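PDB 2OO2: hypothetical protein AF_1782 from Archaeoglobus fulgidus DSM 4304, which is of unknown function but belongs to the DUF357 family and forms a small three-helix bundle that is paired with a second copy in the assembly. Local coordinates for residues 10-22 against 35-47. Residues are numbered along the deposited sequence; the frame is centred on the assembly and turned at random.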
loop_
_atom_site.group_PDB
_atom_site.type_symbol
_atom_site.label_atom_id
_atom_site.label_comp_id
_atom_site.label_asym_id
_atom_site.label_seq_id
_atom_site.Cartn_x
_atom_site.Cartn_y
_atom_site.Cartn_z
ATOM N N GLU A 10 -11.144 -5.946 7.286
ATOM C CA GLU A 10 -10.614 -5.274 6.041
ATOM C C GLU A 10 -9.540 -6.119 5.365
ATOM O O GLU A 10 -9.387 -6.106 4.112
ATOM C CB GLU A 10 -10.021 -3.902 6.378
ATOM C CG GLU A 10 -11.004 -2.751 6.609
ATOM C CD GLU A 10 -11.785 -2.394 5.340
ATOM O OE1 GLU A 10 -11.188 -1.859 4.335
ATOM O OE2 GLU A 10 -13.000 -2.681 5.353
ATOM N N THR A 11 -8.677 -6.724 6.182
ATOM C CA THR A 11 -7.601 -7.592 5.650
ATOM C C THR A 11 -8.173 -8.794 4.934
ATOM O O THR A 11 -7.806 -9.122 3.754
ATOM C CB THR A 11 -6.558 -8.024 6.765
ATOM O OG1 THR A 11 -6.039 -6.839 7.373
ATOM C CG2 THR A 11 -5.416 -8.862 6.106
ATOM N N LEU A 12 -9.078 -9.496 5.621
ATOM C CA LEU A 12 -9.751 -10.643 4.978
ATOM C C LEU A 12 -10.502 -10.281 3.693
ATOM O O LEU A 12 -10.499 -11.077 2.744
ATOM C CB LEU A 12 -10.767 -11.247 5.959
ATOM C CG LEU A 12 -10.133 -12.215 6.920
ATOM C CD1 LEU A 12 -11.148 -12.446 8.177
ATOM C CD2 LEU A 12 -9.839 -13.512 6.242
ATOM N N LYS A 13 -11.133 -9.110 3.671
ATOM C CA LYS A 13 -12.048 -8.701 2.630
ATOM C C LYS A 13 -11.133 -8.514 1.387
ATOM O O LYS A 13 -11.363 -9.083 0.326
ATOM C CB LYS A 13 -12.594 -7.327 2.972
ATOM C CG LYS A 13 -13.489 -6.679 1.899
ATOM C CD LYS A 13 -13.641 -5.187 2.044
ATOM C CE LYS A 13 -14.469 -4.841 3.286
ATOM N NZ LYS A 13 -14.716 -3.347 3.551
ATOM N N TRP A 14 -10.060 -7.806 1.614
ATOM C CA TRP A 14 -9.171 -7.398 0.477
ATOM C C TRP A 14 -8.297 -8.552 0.034
ATOM O O TRP A 14 -7.797 -8.640 -1.169
ATOM C CB TRP A 14 -8.410 -6.218 0.977
ATOM C CG TRP A 14 -9.223 -4.974 0.903
ATOM C CD1 TRP A 14 -9.576 -4.153 1.931
ATOM C CD2 TRP A 14 -9.772 -4.393 -0.278
ATOM N NE1 TRP A 14 -10.334 -3.109 1.479
ATOM C CE2 TRP A 14 -10.433 -3.221 0.102
ATOM C CE3 TRP A 14 -9.752 -4.764 -1.658
ATOM C CZ2 TRP A 14 -11.116 -2.423 -0.815
ATOM C CZ3 TRP A 14 -10.419 -3.968 -2.567
ATOM C CH2 TRP A 14 -11.080 -2.809 -2.164
ATOM N N LEU A 15 -8.016 -9.434 0.963
ATOM C CA LEU A 15 -7.290 -10.629 0.685
ATOM C C LEU A 15 -8.129 -11.631 -0.080
ATOM O O LEU A 15 -7.669 -12.184 -1.053
ATOM C CB LEU A 15 -6.691 -11.231 1.944
ATOM C CG LEU A 15 -5.708 -12.356 1.974
ATOM C CD1 LEU A 15 -4.399 -12.088 1.250
ATOM C CD2 LEU A 15 -5.379 -12.555 3.456
ATOM N N GLU A 16 -9.378 -11.861 0.315
ATOM C CA GLU A 16 -10.213 -12.745 -0.481
ATOM C C GLU A 16 -10.444 -12.160 -1.915
ATOM O O GLU A 16 -10.494 -12.909 -2.866
ATOM C CB GLU A 16 -11.517 -12.973 0.194
ATOM C CG GLU A 16 -11.333 -13.586 1.563
ATOM C CD GLU A 16 -12.665 -13.603 2.370
ATOM O OE1 GLU A 16 -13.676 -12.943 1.971
ATOM O OE2 GLU A 16 -12.667 -14.294 3.416
ATOM N N ARG A 17 -10.512 -10.850 -2.049
ATOM C CA ARG A 17 -10.752 -10.223 -3.346
ATOM C C ARG A 17 -9.501 -10.447 -4.212
ATOM O O ARG A 17 -9.645 -10.834 -5.376
ATOM C CB ARG A 17 -11.087 -8.725 -3.195
ATOM C CG ARG A 17 -12.570 -8.463 -2.703
ATOM C CD ARG A 17 -12.715 -7.052 -2.269
ATOM N NE ARG A 17 -14.078 -6.796 -1.762
ATOM C CZ ARG A 17 -14.476 -5.585 -1.370
ATOM N NH1 ARG A 17 -13.637 -4.553 -1.411
ATOM N NH2 ARG A 17 -15.698 -5.415 -0.905
ATOM N N ILE A 18 -8.301 -10.251 -3.657
ATOM C CA ILE A 18 -7.075 -10.269 -4.517
ATOM C C ILE A 18 -6.685 -11.694 -4.938
ATOM O O ILE A 18 -6.137 -11.948 -6.043
ATOM C CB ILE A 18 -5.919 -9.494 -3.830
ATOM C CG1 ILE A 18 -4.901 -9.064 -4.881
ATOM C CG2 ILE A 18 -5.267 -10.269 -2.619
ATOM C CD1 ILE A 18 -3.772 -8.121 -4.310
ATOM N N GLU A 19 -6.982 -12.652 -4.062
ATOM C CA GLU A 19 -6.746 -14.089 -4.347
ATOM C C GLU A 19 -7.534 -14.486 -5.590
ATOM O O GLU A 19 -7.073 -15.273 -6.401
ATOM C CB GLU A 19 -7.088 -14.947 -3.085
ATOM C CG GLU A 19 -5.961 -14.885 -2.079
ATOM C CD GLU A 19 -6.296 -15.536 -0.707
ATOM O OE1 GLU A 19 -7.492 -15.753 -0.439
ATOM O OE2 GLU A 19 -5.348 -15.854 0.045
ATOM N N GLU A 20 -8.697 -13.899 -5.778
ATOM C CA GLU A 20 -9.438 -14.055 -7.057
ATOM C C GLU A 20 -8.872 -13.161 -8.159
ATOM O O GLU A 20 -8.753 -13.588 -9.295
ATOM C CB GLU A 20 -10.921 -13.765 -6.899
ATOM C CG GLU A 20 -11.620 -14.777 -6.057
ATOM C CD GLU A 20 -11.418 -16.212 -6.565
ATOM O OE1 GLU A 20 -11.480 -16.472 -7.817
ATOM O OE2 GLU A 20 -11.188 -17.079 -5.694
ATOM N N ARG A 21 -8.548 -11.924 -7.821
ATOM C CA ARG A 21 -8.212 -10.919 -8.806
ATOM C C ARG A 21 -6.928 -11.300 -9.542
ATOM O O ARG A 21 -6.809 -11.066 -10.773
ATOM C CB ARG A 21 -8.034 -9.564 -8.121
ATOM C CG ARG A 21 -7.964 -8.350 -9.049
ATOM C CD ARG A 21 -9.317 -8.081 -9.709
ATOM N NE ARG A 21 -9.301 -6.798 -10.346
ATOM C CZ ARG A 21 -9.190 -6.660 -11.671
ATOM N NH1 ARG A 21 -9.177 -5.441 -12.197
ATOM N NH2 ARG A 21 -9.171 -7.729 -12.454
ATOM N N VAL A 22 -5.973 -11.858 -8.788
ATOM C CA VAL A 22 -4.619 -12.164 -9.343
ATOM C C VAL A 22 -4.743 -13.155 -10.506
ATOM O O VAL A 22 -3.957 -13.151 -11.486
ATOM C CB VAL A 22 -3.680 -12.618 -8.180
ATOM C CG1 VAL A 22 -3.931 -14.052 -7.768
ATOM C CG2 VAL A 22 -2.201 -12.358 -8.529
ATOM N N ILE A 35 3.332 -9.288 -6.294
ATOM C CA ILE A 35 1.917 -9.556 -5.934
ATOM C C ILE A 35 1.717 -10.842 -5.046
ATOM O O ILE A 35 1.188 -10.770 -3.878
ATOM C CB ILE A 35 0.893 -9.446 -7.134
ATOM C CG1 ILE A 35 0.980 -8.047 -7.782
ATOM C CG2 ILE A 35 -0.566 -9.671 -6.613
ATOM C CD1 ILE A 35 0.292 -7.942 -9.191
ATOM N N GLU A 36 2.146 -11.982 -5.593
ATOM C CA GLU A 36 2.079 -13.269 -4.882
ATOM C C GLU A 36 2.897 -13.258 -3.636
ATOM O O GLU A 36 2.401 -13.824 -2.600
ATOM C CB GLU A 36 2.438 -14.492 -5.752
ATOM C CG GLU A 36 2.224 -15.931 -5.029
ATOM C CD GLU A 36 0.865 -16.141 -4.169
ATOM O OE1 GLU A 36 -0.262 -16.191 -4.787
ATOM O OE2 GLU A 36 0.945 -16.321 -2.893
ATOM N N ALA A 37 4.026 -12.532 -3.662
ATOM C CA ALA A 37 4.987 -12.485 -2.517
ATOM C C ALA A 37 4.219 -11.779 -1.384
ATOM O O ALA A 37 4.085 -12.346 -0.203
ATOM C CB ALA A 37 6.271 -11.750 -2.835
ATOM N N TYR A 38 3.592 -10.615 -1.685
ATOM C CA TYR A 38 2.821 -9.935 -0.508
ATOM C C TYR A 38 1.554 -10.617 -0.209
ATOM O O TYR A 38 1.114 -10.688 1.091
ATOM C CB TYR A 38 2.507 -8.474 -0.888
ATOM C CG TYR A 38 3.679 -7.538 -0.854
ATOM C CD1 TYR A 38 4.203 -7.095 0.309
ATOM C CD2 TYR A 38 4.268 -7.035 -2.057
ATOM C CE1 TYR A 38 5.214 -6.215 0.402
ATOM C CE2 TYR A 38 5.338 -6.096 -1.989
ATOM C CZ TYR A 38 5.821 -5.697 -0.779
ATOM O OH TYR A 38 6.886 -4.784 -0.595
ATOM N N ILE A 39 0.849 -11.171 -1.173
ATOM C CA ILE A 39 -0.318 -12.108 -0.836
ATOM C C ILE A 39 0.075 -13.214 0.148
ATOM O O ILE A 39 -0.602 -13.367 1.242
ATOM C CB ILE A 39 -1.091 -12.753 -2.029
ATOM C CG1 ILE A 39 -1.950 -11.720 -2.764
ATOM C CG2 ILE A 39 -2.054 -13.952 -1.567
ATOM C CD1 ILE A 39 -2.054 -12.102 -4.336
ATOM N N SER A 40 1.151 -13.960 -0.188
ATOM C CA SER A 40 1.677 -15.014 0.746
ATOM C C SER A 40 1.942 -14.441 2.157
ATOM O O SER A 40 1.479 -15.016 3.221
ATOM C CB SER A 40 2.965 -15.656 0.229
ATOM O OG SER A 40 3.365 -16.734 1.077
ATOM N N ASP A 41 2.691 -13.323 2.194
ATOM C CA ASP A 41 3.048 -12.647 3.442
ATOM C C ASP A 41 1.783 -12.177 4.165
ATOM O O ASP A 41 1.614 -12.461 5.445
ATOM C CB ASP A 41 3.954 -11.444 3.112
ATOM C CG ASP A 41 5.434 -11.788 3.076
ATOM O OD1 ASP A 41 5.861 -12.963 3.049
ATOM O OD2 ASP A 41 6.179 -10.789 3.157
ATOM N N SER A 42 0.851 -11.476 3.471
ATOM C CA SER A 42 -0.425 -11.085 4.235
ATOM C C SER A 42 -1.111 -12.279 4.900
ATOM O O SER A 42 -1.551 -12.201 6.160
ATOM C CB SER A 42 -1.345 -10.389 3.227
ATOM O OG SER A 42 -2.622 -10.060 3.740
ATOM N N ARG A 43 -1.283 -13.365 4.109
ATOM C CA ARG A 43 -1.885 -14.678 4.581
ATOM C C ARG A 43 -1.174 -15.162 5.832
ATOM O O ARG A 43 -1.843 -15.476 6.867
ATOM C CB ARG A 43 -1.840 -15.766 3.465
ATOM C CG ARG A 43 -3.023 -15.618 2.495
ATOM C CD ARG A 43 -3.430 -16.948 1.784
ATOM N NE ARG A 43 -2.288 -17.457 1.011
ATOM C CZ ARG A 43 -2.190 -17.501 -0.321
ATOM N NH1 ARG A 43 -3.202 -17.115 -1.118
ATOM N NH2 ARG A 43 -1.050 -17.947 -0.860
ATOM N N TYR A 44 0.162 -15.161 5.770
ATOM C CA TYR A 44 1.001 -15.670 6.884
ATOM C C TYR A 44 0.854 -14.842 8.149
ATOM O O TYR A 44 0.593 -15.429 9.243
ATOM C CB TYR A 44 2.465 -15.705 6.508
ATOM C CG TYR A 44 3.409 -16.064 7.661
ATOM C CD1 TYR A 44 3.370 -17.368 8.298
ATOM C CD2 TYR A 44 4.319 -15.142 8.122
ATOM C CE1 TYR A 44 4.294 -17.677 9.336
ATOM C CE2 TYR A 44 5.238 -15.439 9.173
ATOM C CZ TYR A 44 5.138 -16.712 9.796
ATOM O OH TYR A 44 6.051 -16.962 10.739
ATOM N N PHE A 45 1.035 -13.521 8.040
ATOM C CA PHE A 45 0.774 -12.651 9.192
ATOM C C PHE A 45 -0.659 -12.660 9.694
ATOM O O PHE A 45 -0.882 -12.556 10.949
ATOM C CB PHE A 45 1.255 -11.205 8.921
ATOM C CG PHE A 45 2.761 -11.107 8.633
ATOM C CD1 PHE A 45 3.701 -11.546 9.564
ATOM C CD2 PHE A 45 3.224 -10.601 7.406
ATOM C CE1 PHE A 45 5.062 -11.526 9.336
ATOM C CE2 PHE A 45 4.624 -10.562 7.167
ATOM C CZ PHE A 45 5.537 -11.008 8.099
ATOM N N LEU A 46 -1.632 -12.754 8.788
ATOM C CA LEU A 46 -3.019 -12.798 9.218
ATOM C C LEU A 46 -3.213 -14.019 10.118
ATOM O O LEU A 46 -3.757 -13.904 11.206
ATOM C CB LEU A 46 -3.980 -12.830 8.048
ATOM C CG LEU A 46 -5.459 -12.869 8.518
ATOM C CD1 LEU A 46 -5.951 -11.567 9.342
ATOM C CD2 LEU A 46 -6.369 -13.144 7.345
ATOM N N GLU A 47 -2.712 -15.167 9.674
ATOM C CA GLU A 47 -2.906 -16.386 10.435
ATOM C C GLU A 47 -2.310 -16.367 11.840
ATOM O O GLU A 47 -2.974 -16.821 12.774
ATOM C CB GLU A 47 -2.482 -17.624 9.659
ATOM C CG GLU A 47 -3.176 -18.858 10.264
ATOM C CD GLU A 47 -4.052 -19.569 9.272
ATOM O OE1 GLU A 47 -5.228 -19.839 9.631
ATOM O OE2 GLU A 47 -3.566 -19.871 8.139
#
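Leu15 has CG anti to its own amide nitrogen (chi1 -170°), which carries both methyls across to helix 29-47, while Arg43, its chain bent at chi3 (-60°), turns its guanidinium back toward Glu19. These are two helices of a three-helix bundle, running antiparallel at 145° with their local axes 11.0 Å apart. Leu15 is a knob in a hole formed by Ile39, Ser42, Arg43 and Leu46; its CD1 and CD2 both face Ser42 OG, each 3.7 Å from that oxygen. The hydroxyl itself is hydrogen-bonded to Ala54 O on helix 51-70, the third helix, which also covers Thr11 and Ile18. One turn along, Ile18 lays CG2 against Ile39 CG1 at 3.6 Å, the tightest apolar approach here. Val22 and Ile35 lie alongside, pointing opposite ways, with their CG2 methyls 3.7 Å apart, and the other end is closed by Leu12 crossing Leu46 at about a right angle, CD2 to CD2 at 3.7 Å. Along the more exposed flank, Arg43 NH1 donates to Glu19 OE2 in a salt bridge, the oxygen lying at the edge of the guanidinium near its plane, though its exact place is doubtful. Glu36 pairs with the same arginine, its OE2 3.3 Å from Arg43 NH2. Ile39 CG2 packs on one face of the Arg43 guanidinium, 3.4 Å from its plane and nearer its edge than its centre.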